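Local coordinates for protein trans-isoprenyl diphosphate synthase (Caulobacter crescentus, PDB 3OYR) that probably makes all-trans-octaprenyl diphosphate, the side-chain precursor of isoprenoid quinones, by adding five isopentenyl diphosphate units to farnesyl diphosphate, at residues Gln189-Glu194 against Ala227-Asp232; Glu167-Met172 against Leu185-Ala190; Pro54-His59 against Val130-Phe135; Ala100-Asp105 against Gln112-Lys117. All blocks are in the same frame, centred on the assembly; numbering follows the deposited sequence.

Interaction 1: residues Gln189-Glu194 against Ala227-Asp232; sequences QAKTAE and AFQLAD. With CA (calcium ion), chain F; DMA (dimethylallyl diphosphate), chain D; DMA (dimethylallyl diphosphate), chain G.
This contact lines the pocket that holds the two dimethylallyl diphosphates, where Thr192 meets Gln229 next to Asp232, the first aspartate of the second DDxxD motif of the polyprenyl synthases. Thr192 OG1 donates a hydrogen bond to Gln229 OE1 at 2.6 Å. The hydroxyl lies above the carbonyl plane, 53° out of it. The two side chains cross at about a right angle, and Thr192 CG2 rests on Gln229 CB at 3.8 Å. A bend in the Gln229 chain (chi2 58°) lets OE1 face Thr192 while NE2 points to the chain G dimethylallyl diphosphate. NE2 makes a weak bond to O1A of that ligand at 3.3 Å, and it also binds Asp233. Replacing Gln229 by an alanine is likely to leave Thr192 OG1 without this acceptor and to open a gap beside C5 of the chain D ligand. Asp232 OD1 binds a calcium ion at 2.3 Å. O1A and O2B of the chain G ligand and three waters bind the same ion, six ligands in all. Asp232 OD2 pairs with Lys246. Lys191 runs alongside C1 and O1 of the chain G ligand; its NZ makes a weak bond to O1 at 3.4 Å, and its stronger partner is Gln170. Phe228 turns its edge to the other diphosphate, with CZ 3.3 Å from O2A of the chain D ligand. Segment 189-194 holds a wider pi-type turn. The N-to-C directions of the two segments differ by 111°, and their axes come within 9.1 Å; helix 302-320 packs against Leu230, and helix 150-173 against Lys191.

Interaction 2: residues Glu167-Met172 against Leu185-Ala190; sequences EVLQLM and LEIIQA
Two flat groups frame the meeting of Leu169 and Gln170 with Glu186 and Ile187. The carboxylate of Glu186 lies broadside to Leu169, whose methyl CD2 sits above its plane, 3.8 Å from Glu186 CD. The extended Glu186 chain carries the group across, with CG anti to the backbone N (chi1 -175°). This is a van der Waals contact at the solvent-exposed side. The amide of Gln170 lies on the pocket side. Its OE1 is 4.1 Å from Ile187 CG2, but its strong partner is Lys191 NZ.

Between them Ile187 fills the middle. Its CG1 meets Leu169 CG at 3.7 Å, and the two side chains cross obliquely. Its CG2 branch reaches Gln170 CB at 3.9 Å. Its tip, CD1, rests on the helix backbone, 3.8 Å from Gln170 CA. With CG1 anti to the carbonyl carbon (chi1 -70°), CG1 goes to Leu169 and CG2 to Gln170; the extended chi2 (170°) carries CD1 to the backbone.

The segments belong to helices 150-173 and 181-206, consecutive and roughly antiparallel helices of the all-helical isoprenoid synthase fold. Their directions differ by 147° and their axes approach to 9.0 Å. No hydrogen bond joins the segments. On helix 150-173 other residues serve the dimer: Val168 packs on Leu131 of the second subunit, Leu171 on its Ala127, and Met172 on its Ile52.

Interaction 3: residues Pro54-His59 against Val130-Phe135; sequences PALAEH and VLVGDF
Val130 O, half a turn before the contact residue Val132, accepts two hydrogen bonds. One is the helical bond from Asp134 N at 2.9 Å. The other comes from His104 NE2 of helix 87-109. Asp134 in turn binds ND1 of His104 of the second subunit through OD2, so this helix is tied to its own chain and to the other one.

The contact itself is apolar. Val132 points at helix 52-61 and offers both methyls. Its CG2 meets Leu56 CD1 at 3.8 Å and lies 4.1 Å from Leu56 CB. Its CG1 faces Leu56 CD2 at 4.0 Å. The forked end of Leu56 thus straddles the fork of Val132, one methyl to each branch. With CG1 anti to the backbone N (chi1 174°), CG1 reaches both Leu56 CD2 and Ala57, while CG2 stays with Leu56. Ala57 meets Val132 CG1 with its CB and its backbone N, both at 4.3 Å, a looser touch. The CA atoms of Ala57 and Val132 are nearest across the segments, at 7.1 Å.

Leu56 also packs on Leu103, Ala120 and Trp124, while Val132 touches Ile53. The contact lies away from the substrate pocket, with the Leu56 side chain about 14 Å from a bound dimethylallyl diphosphate. It is ordinary helix-to-helix packing in the all-helical isoprenoid synthase fold, joining helix 52-61 to helix 126-147, which also packs on the second subunit.

Interaction 4: residues Ala100-Asp105 against Gln112-Lys117; sequences ATLLHD and QLRRGK. With CA (calcium ion), chain E; DMA (dimethylallyl diphosphate), chain G; DMA (dimethylallyl diphosphate), chain D.
Arg115 passes beside Leu102 to reach the diphosphate of the chain D ligand. From CB the chain runs out extended. CG comes within 3.5 Å of O2B of that ligand, and CD passes the same oxygen. NE donates to O2B at 2.8 Å in an almost straight bond (177°). CZ lies between the two bonds. NH1 donates to O1B at 2.8 Å, and NH2 goes to Leu60 O. Two neighbouring N-H groups therefore grip two oxygens of one phosphate and fix the rotation of the guanidinium. Methyl CD1 of Leu102 lies over one face of it, 3.6 Å from NH1.

A lysine in its place would probably hold only part of this two-point grip and would leave Leu102 CD1 without its flat partner.

The other methyl, Leu102 CD2, sits over the centre of the Arg114 guanidinium, 3.8 Å from CZ. One leucine thus lies against the faces of both guanidinium groups. Arg114 serves the chain G ligand: NH1 donates to O1B at 2.7 Å (169°), and NH2 to O3B at 3.0 Å. Asp106 also pairs with NH2. Asp105 OD2 binds a calcium ion at 2.3 Å, as do Asp109, O2A and O3B of the chain G ligand, and two waters.

Arg114 and Arg115 start a type I' turn that ends at Lys117. Asp105, Asp106 and Asp109 form the first DDxxD motif of the family. The chemistry implies two anion sites: one diphosphate held by arginine and metal, consistent with the allylic site, and one by Arg115 with other basic residues, consistent with the isopentenyl diphosphate site.

Interactions 1 and 4 face each other across the pocket. Their centres are 17 Å apart and their nearest atoms about 6 Å, and both touch the same two dimethylallyl diphosphates. Each brings an aspartate to its own calcium ion. Interaction 2 borders this site. It shares Gln189 and Ala190 with interaction 1 and is tied to it by a probable hydrogen bond, Lys191 NZ to Gln170 OE1 at 2.5 Å. It meets interaction 4 where two like-charged carboxylates lie close, Glu167 OE2 2.8 Å from Asp105 OD1. Interaction 3 lies behind interaction 4, joined by probable hydrogen bonds from Val130 O to His104 NE2 and, at 3.0 Å, from His59 O to Lys117 NZ. Interactions 2 and 3 both reach the second subunit.

Interaction 1: residues Gln189-Glu194 against Ala227-Asp232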
# COMPACT_ATOMS: atom_id res chain seq x y z
N GLN B 189 7.05 -17.30 -4.62
CA GLN B 189 7.56 -16.53 -5.77
C GLN B 189 6.92 -15.13 -5.81
O GLN B 189 7.60 -14.13 -6.05
CB GLN B 189 7.39 -17.28 -7.09
CG GLN B 189 7.99 -16.50 -8.27
CD GLN B 189 7.94 -17.24 -9.58
OE1 GLN B 189 8.42 -18.37 -9.70
NE2 GLN B 189 7.41 -16.58 -10.60
N ALA B 190 5.62 -15.09 -5.53
CA ALA B 190 4.85 -13.86 -5.61
C ALA B 190 5.12 -12.95 -4.42
O ALA B 190 5.42 -11.78 -4.60
CB ALA B 190 3.35 -14.18 -5.72
N LYS B 191 5.04 -13.50 -3.22
CA LYS B 191 5.09 -12.68 -2.03
C LYS B 191 6.51 -12.25 -1.66
O LYS B 191 6.67 -11.24 -0.98
CB LYS B 191 4.43 -13.39 -0.85
CG LYS B 191 5.36 -14.31 -0.09
CD LYS B 191 4.77 -14.70 1.24
CE LYS B 191 5.63 -15.78 1.88
NZ LYS B 191 5.11 -16.14 3.24
N THR B 192 7.52 -12.99 -2.11
CA THR B 192 8.90 -12.69 -1.72
C THR B 192 9.87 -12.54 -2.87
O THR B 192 10.61 -11.57 -2.93
CB THR B 192 9.44 -13.72 -0.71
OG1 THR B 192 8.60 -13.72 0.46
CG2 THR B 192 10.89 -13.40 -0.31
N ALA B 193 9.86 -13.49 -3.80
CA ALA B 193 10.89 -13.49 -4.84
C ALA B 193 10.73 -12.35 -5.86
O ALA B 193 11.72 -11.84 -6.38
CB ALA B 193 10.96 -14.85 -5.53
N GLU B 194 9.49 -11.93 -6.10
CA GLU B 194 9.20 -10.89 -7.08
C GLU B 194 9.80 -9.51 -6.76
O GLU B 194 10.28 -8.82 -7.67
CB GLU B 194 7.69 -10.74 -7.27
CG GLU B 194 7.32 -10.33 -8.66
CD GLU B 194 7.46 -11.49 -9.63
OE1 GLU B 194 6.87 -12.57 -9.41
OE2 GLU B 194 8.17 -11.31 -10.62
N ALA B 227 15.36 -18.83 -3.09
CA ALA B 227 16.35 -19.34 -2.12
C ALA B 227 16.16 -18.66 -0.78
O ALA B 227 16.07 -19.33 0.27
CB ALA B 227 17.80 -19.10 -2.65
N PHE B 228 16.06 -17.32 -0.83
CA PHE B 228 15.93 -16.48 0.35
C PHE B 228 14.73 -16.90 1.19
O PHE B 228 14.86 -17.10 2.40
CB PHE B 228 15.80 -14.99 -0.05
CG PHE B 228 15.86 -14.03 1.11
CD1 PHE B 228 17.09 -13.60 1.61
CD2 PHE B 228 14.68 -13.57 1.72
CE1 PHE B 228 17.14 -12.72 2.72
CE2 PHE B 228 14.72 -12.68 2.82
CZ PHE B 228 15.95 -12.26 3.32
N GLN B 229 13.58 -17.05 0.55
CA GLN B 229 12.35 -17.37 1.27
C GLN B 229 12.32 -18.80 1.81
O GLN B 229 11.85 -19.03 2.94
CB GLN B 229 11.14 -17.11 0.38
CG GLN B 229 9.83 -17.22 1.14
CD GLN B 229 9.74 -16.26 2.32
OE1 GLN B 229 10.05 -15.08 2.21
NE2 GLN B 229 9.31 -16.78 3.45
N LEU B 230 12.82 -19.75 1.02
CA LEU B 230 13.03 -21.13 1.50
C LEU B 230 13.90 -21.17 2.76
O LEU B 230 13.53 -21.82 3.73
CB LEU B 230 13.64 -22.00 0.40
CG LEU B 230 12.64 -22.34 -0.71
CD1 LEU B 230 13.36 -22.86 -1.91
CD2 LEU B 230 11.65 -23.33 -0.24
N ALA B 231 15.03 -20.45 2.75
CA ALA B 231 15.87 -20.33 3.94
C ALA B 231 15.13 -19.65 5.09
O ALA B 231 15.25 -20.08 6.22
CB ALA B 231 17.17 -19.60 3.64
N ASP B 232 14.35 -18.61 4.79
CA ASP B 232 13.54 -17.94 5.81
C ASP B 232 12.53 -18.88 6.44
O ASP B 232 12.34 -18.88 7.66
CB ASP B 232 12.81 -16.72 5.24
CG ASP B 232 12.08 -15.94 6.31
OD1 ASP B 232 10.85 -16.18 6.50
OD2 ASP B 232 12.74 -15.13 6.99
CA CA F . 9.08 -16.19 7.90
C1 DMA D . 11.58 -10.18 5.84
O1 DMA D . 12.67 -9.70 5.03
C2 DMA D . 10.67 -10.45 4.70
C3 DMA D . 10.58 -11.65 4.13
C4 DMA D . 11.29 -12.87 4.67
C5 DMA D . 9.71 -11.76 2.92
PA DMA D . 14.21 -9.63 5.45
O1A DMA D . 15.06 -9.12 4.30
O2A DMA D . 14.61 -10.95 6.03
O3A DMA D . 14.04 -8.51 6.62
PB DMA D . 15.00 -7.27 7.01
O1B DMA D . 14.69 -6.16 6.02
O2B DMA D . 14.42 -7.02 8.39
O3B DMA D . 16.44 -7.71 6.98
C1 DMA G . 6.28 -12.78 3.82
O1 DMA G . 7.13 -13.73 4.47
C2 DMA G . 6.40 -11.40 4.37
C3 DMA G . 6.42 -10.31 3.59
C4 DMA G . 6.33 -10.35 2.10
C5 DMA G . 6.54 -8.99 4.27
PA DMA G . 7.06 -14.15 6.04
O1A DMA G . 7.71 -15.51 6.06
O2A DMA G . 5.70 -13.95 6.64
O3A DMA G . 8.11 -13.07 6.62
PB DMA G . 8.47 -12.82 8.18
O1B DMA G . 9.58 -11.82 7.97
O2B DMA G . 8.87 -14.16 8.73
O3B DMA G . 7.22 -12.29 8.85
O HOH W 1 10.62 -16.86 9.60
O HOH W 2 8.65 -18.40 7.23
O HOH W 3 7.42 -16.44 9.63

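Interaction 2: residues Glu167-Met172 against Leu185-Ala190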
# COMPACT_ATOMS: atom_id res chain seq x y z
N GLU B 167 0.15 -12.72 -1.02
CA GLU B 167 -0.28 -12.69 0.37
C GLU B 167 -1.72 -13.14 0.54
O GLU B 167 -2.07 -13.82 1.51
CB GLU B 167 -0.12 -11.28 0.93
CG GLU B 167 1.35 -10.83 1.15
CD GLU B 167 1.86 -11.20 2.53
OE1 GLU B 167 2.06 -12.41 2.79
OE2 GLU B 167 2.06 -10.28 3.34
N VAL B 168 -2.58 -12.74 -0.40
CA VAL B 168 -3.94 -13.23 -0.43
C VAL B 168 -3.97 -14.74 -0.67
O VAL B 168 -4.69 -15.46 0.03
CB VAL B 168 -4.81 -12.44 -1.44
CG1 VAL B 168 -6.19 -13.04 -1.58
CG2 VAL B 168 -4.97 -11.03 -1.00
N LEU B 169 -3.16 -15.22 -1.62
CA LEU B 169 -3.08 -16.64 -1.96
C LEU B 169 -2.66 -17.45 -0.75
O LEU B 169 -3.22 -18.51 -0.49
CB LEU B 169 -2.10 -16.92 -3.11
CG LEU B 169 -2.03 -18.35 -3.69
CD1 LEU B 169 -3.42 -18.97 -3.96
CD2 LEU B 169 -1.17 -18.35 -4.98
N GLN B 170 -1.68 -16.93 -0.02
CA GLN B 170 -1.26 -17.52 1.24
C GLN B 170 -2.38 -17.50 2.29
O GLN B 170 -2.65 -18.52 2.92
CB GLN B 170 -0.04 -16.78 1.75
CG GLN B 170 0.46 -17.33 3.06
CD GLN B 170 1.65 -16.57 3.55
OE1 GLN B 170 2.77 -17.02 3.39
NE2 GLN B 170 1.41 -15.39 4.12
N LEU B 171 -3.06 -16.36 2.45
CA LEU B 171 -4.20 -16.26 3.37
C LEU B 171 -5.27 -17.31 3.09
O LEU B 171 -5.78 -17.95 4.01
CB LEU B 171 -4.80 -14.85 3.36
CG LEU B 171 -5.90 -14.52 4.39
CD1 LEU B 171 -5.37 -14.60 5.83
CD2 LEU B 171 -6.50 -13.15 4.13
N MET B 172 -5.60 -17.49 1.81
CA MET B 172 -6.61 -18.46 1.37
C MET B 172 -6.16 -19.92 1.40
O MET B 172 -6.95 -20.81 1.70
CB MET B 172 -7.13 -18.13 -0.04
CG MET B 172 -7.84 -16.77 -0.19
SD MET B 172 -9.01 -16.28 1.11
CE MET B 172 -10.25 -17.56 0.99
N LEU B 185 5.28 -22.89 -3.78
CA LEU B 185 6.29 -22.21 -4.58
C LEU B 185 5.74 -21.03 -5.38
O LEU B 185 6.46 -20.10 -5.68
CB LEU B 185 6.97 -23.18 -5.55
CG LEU B 185 7.91 -24.25 -4.99
CD1 LEU B 185 8.39 -25.15 -6.14
CD2 LEU B 185 9.09 -23.66 -4.23
N GLU B 186 4.47 -21.12 -5.75
CA GLU B 186 3.77 -20.02 -6.39
C GLU B 186 3.60 -18.87 -5.40
O GLU B 186 3.85 -17.74 -5.75
CB GLU B 186 2.41 -20.51 -6.91
CG GLU B 186 1.63 -19.49 -7.71
CD GLU B 186 0.23 -19.97 -8.10
OE1 GLU B 186 -0.55 -19.13 -8.62
OE2 GLU B 186 -0.10 -21.17 -7.89
N ILE B 187 3.20 -19.18 -4.17
CA ILE B 187 3.10 -18.19 -3.11
C ILE B 187 4.42 -17.50 -2.80
O ILE B 187 4.46 -16.26 -2.77
CB ILE B 187 2.57 -18.87 -1.82
CG1 ILE B 187 1.10 -19.27 -2.00
CG2 ILE B 187 2.88 -18.03 -0.55
CD1 ILE B 187 0.55 -20.18 -0.86
N ILE B 188 5.49 -18.27 -2.56
CA ILE B 188 6.76 -17.63 -2.22
C ILE B 188 7.34 -16.86 -3.40
O ILE B 188 7.99 -15.84 -3.22
CB ILE B 188 7.79 -18.58 -1.55
CG1 ILE B 188 8.24 -19.73 -2.48
CG2 ILE B 188 7.18 -19.15 -0.26
CD1 ILE B 188 9.57 -20.42 -2.07
N GLN B 189 7.05 -17.30 -4.62
CA GLN B 189 7.56 -16.53 -5.77
C GLN B 189 6.92 -15.13 -5.81
O GLN B 189 7.60 -14.13 -6.05
CB GLN B 189 7.39 -17.28 -7.09
CG GLN B 189 7.99 -16.50 -8.27
CD GLN B 189 7.94 -17.24 -9.58
OE1 GLN B 189 8.42 -18.37 -9.70
NE2 GLN B 189 7.41 -16.58 -10.60
N ALA B 190 5.62 -15.09 -5.53
CA ALA B 190 4.85 -13.86 -5.61
C ALA B 190 5.12 -12.95 -4.42
O ALA B 190 5.42 -11.78 -4.60
CB ALA B 190 3.35 -14.18 -5.72

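Interaction 3: residues Pro54-His59 against Val130-Phe135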
# COMPACT_ATOMS: atom_id res chain seq x y z
N PRO B 54 6.48 9.65 10.92
CA PRO B 54 7.92 9.38 11.11
C PRO B 54 8.27 8.61 12.40
O PRO B 54 9.27 7.90 12.43
CB PRO B 54 8.55 10.78 11.13
CG PRO B 54 7.44 11.70 11.51
CD PRO B 54 6.23 11.11 10.86
N ALA B 55 7.46 8.75 13.45
CA ALA B 55 7.66 7.98 14.69
C ALA B 55 7.49 6.47 14.44
O ALA B 55 8.38 5.70 14.74
CB ALA B 55 6.74 8.46 15.80
N LEU B 56 6.36 6.07 13.85
CA LEU B 56 6.11 4.65 13.53
C LEU B 56 7.12 4.10 12.52
O LEU B 56 7.65 2.98 12.69
CB LEU B 56 4.67 4.43 13.06
CG LEU B 56 4.05 3.02 13.09
CD1 LEU B 56 2.53 3.08 13.05
CD2 LEU B 56 4.52 2.15 11.92
N ALA B 57 7.40 4.89 11.48
CA ALA B 57 8.31 4.49 10.42
C ALA B 57 9.75 4.27 10.90
O ALA B 57 10.35 3.23 10.61
CB ALA B 57 8.29 5.51 9.29
N GLU B 58 10.29 5.24 11.65
CA GLU B 58 11.64 5.12 12.18
C GLU B 58 11.77 4.00 13.21
O GLU B 58 12.83 3.40 13.33
CB GLU B 58 12.16 6.44 12.79
CG GLU B 58 13.69 6.55 12.80
CD GLU B 58 14.24 7.34 13.98
OE1 GLU B 58 13.90 8.54 14.11
OE2 GLU B 58 15.03 6.77 14.76
N HIS B 59 10.69 3.71 13.94
CA HIS B 59 10.72 2.59 14.88
C HIS B 59 11.10 1.31 14.12
O HIS B 59 11.95 0.55 14.58
CB HIS B 59 9.37 2.45 15.58
CG HIS B 59 9.24 1.22 16.43
ND1 HIS B 59 9.58 1.20 17.77
CD2 HIS B 59 8.79 -0.03 16.14
CE1 HIS B 59 9.35 -0.01 18.26
NE2 HIS B 59 8.88 -0.77 17.29
N VAL B 130 -1.18 -0.04 9.36
CA VAL B 130 -1.69 -0.12 7.99
C VAL B 130 -1.54 1.20 7.25
O VAL B 130 -0.97 1.23 6.16
CB VAL B 130 -3.14 -0.65 7.98
CG1 VAL B 130 -3.85 -0.38 6.65
CG2 VAL B 130 -3.10 -2.13 8.29
N LEU B 131 -2.00 2.29 7.87
CA LEU B 131 -1.96 3.63 7.26
C LEU B 131 -0.56 4.19 6.99
O LEU B 131 -0.33 4.82 5.94
CB LEU B 131 -2.81 4.62 8.06
CG LEU B 131 -4.32 4.35 8.21
CD1 LEU B 131 -4.98 5.40 9.11
CD2 LEU B 131 -5.04 4.26 6.87
N VAL B 132 0.38 3.95 7.90
CA VAL B 132 1.78 4.35 7.70
C VAL B 132 2.42 3.52 6.58
O VAL B 132 3.18 4.05 5.75
CB VAL B 132 2.61 4.31 9.01
CG1 VAL B 132 4.11 4.57 8.74
CG2 VAL B 132 2.06 5.36 10.01
N GLY B 133 2.07 2.24 6.52
CA GLY B 133 2.42 1.42 5.36
C GLY B 133 1.91 2.04 4.08
O GLY B 133 2.70 2.19 3.13
N ASP B 134 0.63 2.44 4.04
CA ASP B 134 0.07 3.16 2.87
C ASP B 134 0.84 4.44 2.51
O ASP B 134 1.07 4.69 1.33
CB ASP B 134 -1.42 3.48 3.05
CG ASP B 134 -2.28 2.24 3.17
OD1 ASP B 134 -1.78 1.13 2.85
OD2 ASP B 134 -3.46 2.37 3.60
N PHE B 135 1.26 5.20 3.53
CA PHE B 135 2.15 6.38 3.35
C PHE B 135 3.48 6.03 2.66
O PHE B 135 3.89 6.69 1.68
CB PHE B 135 2.43 7.06 4.71
CG PHE B 135 3.45 8.21 4.65
CD1 PHE B 135 3.05 9.49 4.31
CD2 PHE B 135 4.80 7.98 4.92
CE1 PHE B 135 3.98 10.54 4.24
CE2 PHE B 135 5.74 9.01 4.87
CZ PHE B 135 5.33 10.29 4.53

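Interaction 4: residues Ala100-Asp105 against Gln112-Lys117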
# COMPACT_ATOMS: atom_id res chain seq x y z
N ALA B 100 6.80 -1.18 4.04
CA ALA B 100 5.35 -1.18 4.06
C ALA B 100 4.74 -2.59 4.11
O ALA B 100 3.75 -2.82 4.83
CB ALA B 100 4.83 -0.46 2.84
N THR B 101 5.33 -3.52 3.36
CA THR B 101 4.81 -4.89 3.34
C THR B 101 5.04 -5.56 4.69
O THR B 101 4.22 -6.36 5.11
CB THR B 101 5.47 -5.79 2.27
OG1 THR B 101 6.85 -6.00 2.61
CG2 THR B 101 5.35 -5.19 0.87
N LEU B 102 6.15 -5.23 5.35
CA LEU B 102 6.39 -5.67 6.73
C LEU B 102 5.32 -5.22 7.71
O LEU B 102 4.81 -6.04 8.50
CB LEU B 102 7.76 -5.22 7.24
CG LEU B 102 8.97 -5.74 6.46
CD1 LEU B 102 10.24 -5.22 7.10
CD2 LEU B 102 9.00 -7.28 6.36
N LEU B 103 4.97 -3.94 7.66
CA LEU B 103 3.96 -3.39 8.56
C LEU B 103 2.63 -4.10 8.35
O LEU B 103 1.99 -4.51 9.31
CB LEU B 103 3.82 -1.88 8.36
CG LEU B 103 4.99 -1.02 8.88
CD1 LEU B 103 4.84 0.41 8.44
CD2 LEU B 103 5.13 -1.09 10.39
N HIS B 104 2.25 -4.28 7.09
CA HIS B 104 1.02 -4.93 6.73
C HIS B 104 1.06 -6.42 7.07
O HIS B 104 0.10 -6.95 7.64
CB HIS B 104 0.70 -4.68 5.26
CG HIS B 104 0.24 -3.28 4.98
ND1 HIS B 104 -0.50 -2.95 3.87
CD2 HIS B 104 0.39 -2.13 5.70
CE1 HIS B 104 -0.80 -1.66 3.92
NE2 HIS B 104 -0.27 -1.14 5.01
N ASP B 105 2.18 -7.08 6.76
CA ASP B 105 2.26 -8.51 6.96
C ASP B 105 2.28 -8.85 8.45
O ASP B 105 1.61 -9.80 8.87
CB ASP B 105 3.46 -9.09 6.23
CG ASP B 105 3.63 -10.58 6.44
OD1 ASP B 105 2.90 -11.38 5.81
OD2 ASP B 105 4.50 -10.97 7.24
N GLN B 112 4.58 -10.55 16.96
CA GLN B 112 4.83 -9.64 18.08
C GLN B 112 6.21 -8.98 18.06
O GLN B 112 6.43 -7.97 18.73
CB GLN B 112 4.56 -10.35 19.41
CG GLN B 112 3.11 -10.84 19.55
CD GLN B 112 2.90 -11.81 20.71
OE1 GLN B 112 2.14 -12.77 20.60
NE2 GLN B 112 3.58 -11.55 21.83
N LEU B 113 7.12 -9.53 17.26
CA LEU B 113 8.48 -9.06 17.20
C LEU B 113 8.95 -8.88 15.75
O LEU B 113 8.69 -9.72 14.90
CB LEU B 113 9.40 -10.06 17.91
CG LEU B 113 10.76 -9.56 18.38
CD1 LEU B 113 10.62 -8.62 19.58
CD2 LEU B 113 11.67 -10.73 18.72
N ARG B 114 9.67 -7.79 15.50
CA ARG B 114 10.22 -7.49 14.19
C ARG B 114 11.49 -6.69 14.36
O ARG B 114 11.47 -5.62 15.00
CB ARG B 114 9.21 -6.71 13.33
CG ARG B 114 9.82 -6.15 12.03
CD ARG B 114 10.14 -7.23 11.01
NE ARG B 114 8.91 -7.87 10.55
CZ ARG B 114 8.85 -8.95 9.77
NH1 ARG B 114 9.97 -9.54 9.33
NH2 ARG B 114 7.66 -9.42 9.42
N ARG B 115 12.58 -7.22 13.81
CA ARG B 115 13.91 -6.60 13.88
C ARG B 115 14.35 -6.32 15.33
O ARG B 115 15.02 -5.31 15.60
CB ARG B 115 13.98 -5.33 13.00
CG ARG B 115 13.85 -5.58 11.50
CD ARG B 115 13.83 -4.24 10.72
NE ARG B 115 13.82 -4.44 9.26
CZ ARG B 115 13.57 -3.50 8.36
NH1 ARG B 115 13.60 -3.80 7.06
NH2 ARG B 115 13.28 -2.25 8.74
N GLY B 116 13.96 -7.20 16.25
CA GLY B 116 14.39 -7.10 17.64
C GLY B 116 13.53 -6.20 18.52
O GLY B 116 13.70 -6.19 19.74
N LYS B 117 12.63 -5.44 17.90
CA LYS B 117 11.72 -4.54 18.61
C LYS B 117 10.31 -5.10 18.56
O LYS B 117 10.00 -5.95 17.70
CB LYS B 117 11.74 -3.12 18.01
CG LYS B 117 13.02 -2.30 18.25
CD LYS B 117 12.80 -0.85 17.79
CE LYS B 117 14.10 -0.06 17.64
NZ LYS B 117 13.93 1.15 16.75
CA CA E . 5.01 -12.80 8.51
C1 DMA G . 6.28 -12.78 3.82
O1 DMA G . 7.13 -13.73 4.47
C2 DMA G . 6.40 -11.40 4.37
C3 DMA G . 6.42 -10.31 3.59
C4 DMA G . 6.33 -10.35 2.10
C5 DMA G . 6.54 -8.99 4.27
PA DMA G . 7.06 -14.15 6.04
O1A DMA G . 7.71 -15.51 6.06
O2A DMA G . 5.70 -13.95 6.64
O3A DMA G . 8.11 -13.07 6.62
PB DMA G . 8.47 -12.82 8.18
O1B DMA G . 9.58 -11.82 7.97
O2B DMA G . 8.87 -14.16 8.73
O3B DMA G . 7.22 -12.29 8.85
C1 DMA D . 11.58 -10.18 5.84
O1 DMA D . 12.67 -9.70 5.03
C2 DMA D . 10.67 -10.45 4.70
C3 DMA D . 10.58 -11.65 4.13
C4 DMA D . 11.29 -12.87 4.67
C5 DMA D . 9.71 -11.76 2.92
PA DMA D . 14.21 -9.63 5.45
O1A DMA D . 15.06 -9.12 4.30
O2A DMA D . 14.61 -10.95 6.03
O3A DMA D . 14.04 -8.51 6.62
PB DMA D . 15.00 -7.27 7.01
O1B DMA D . 14.69 -6.16 6.02
O2B DMA D . 14.42 -7.02 8.39
O3B DMA D . 16.44 -7.71 6.98
O HOH W 4 5.32 -14.75 10.05
O HOH W 5 4.66 -11.55 10.44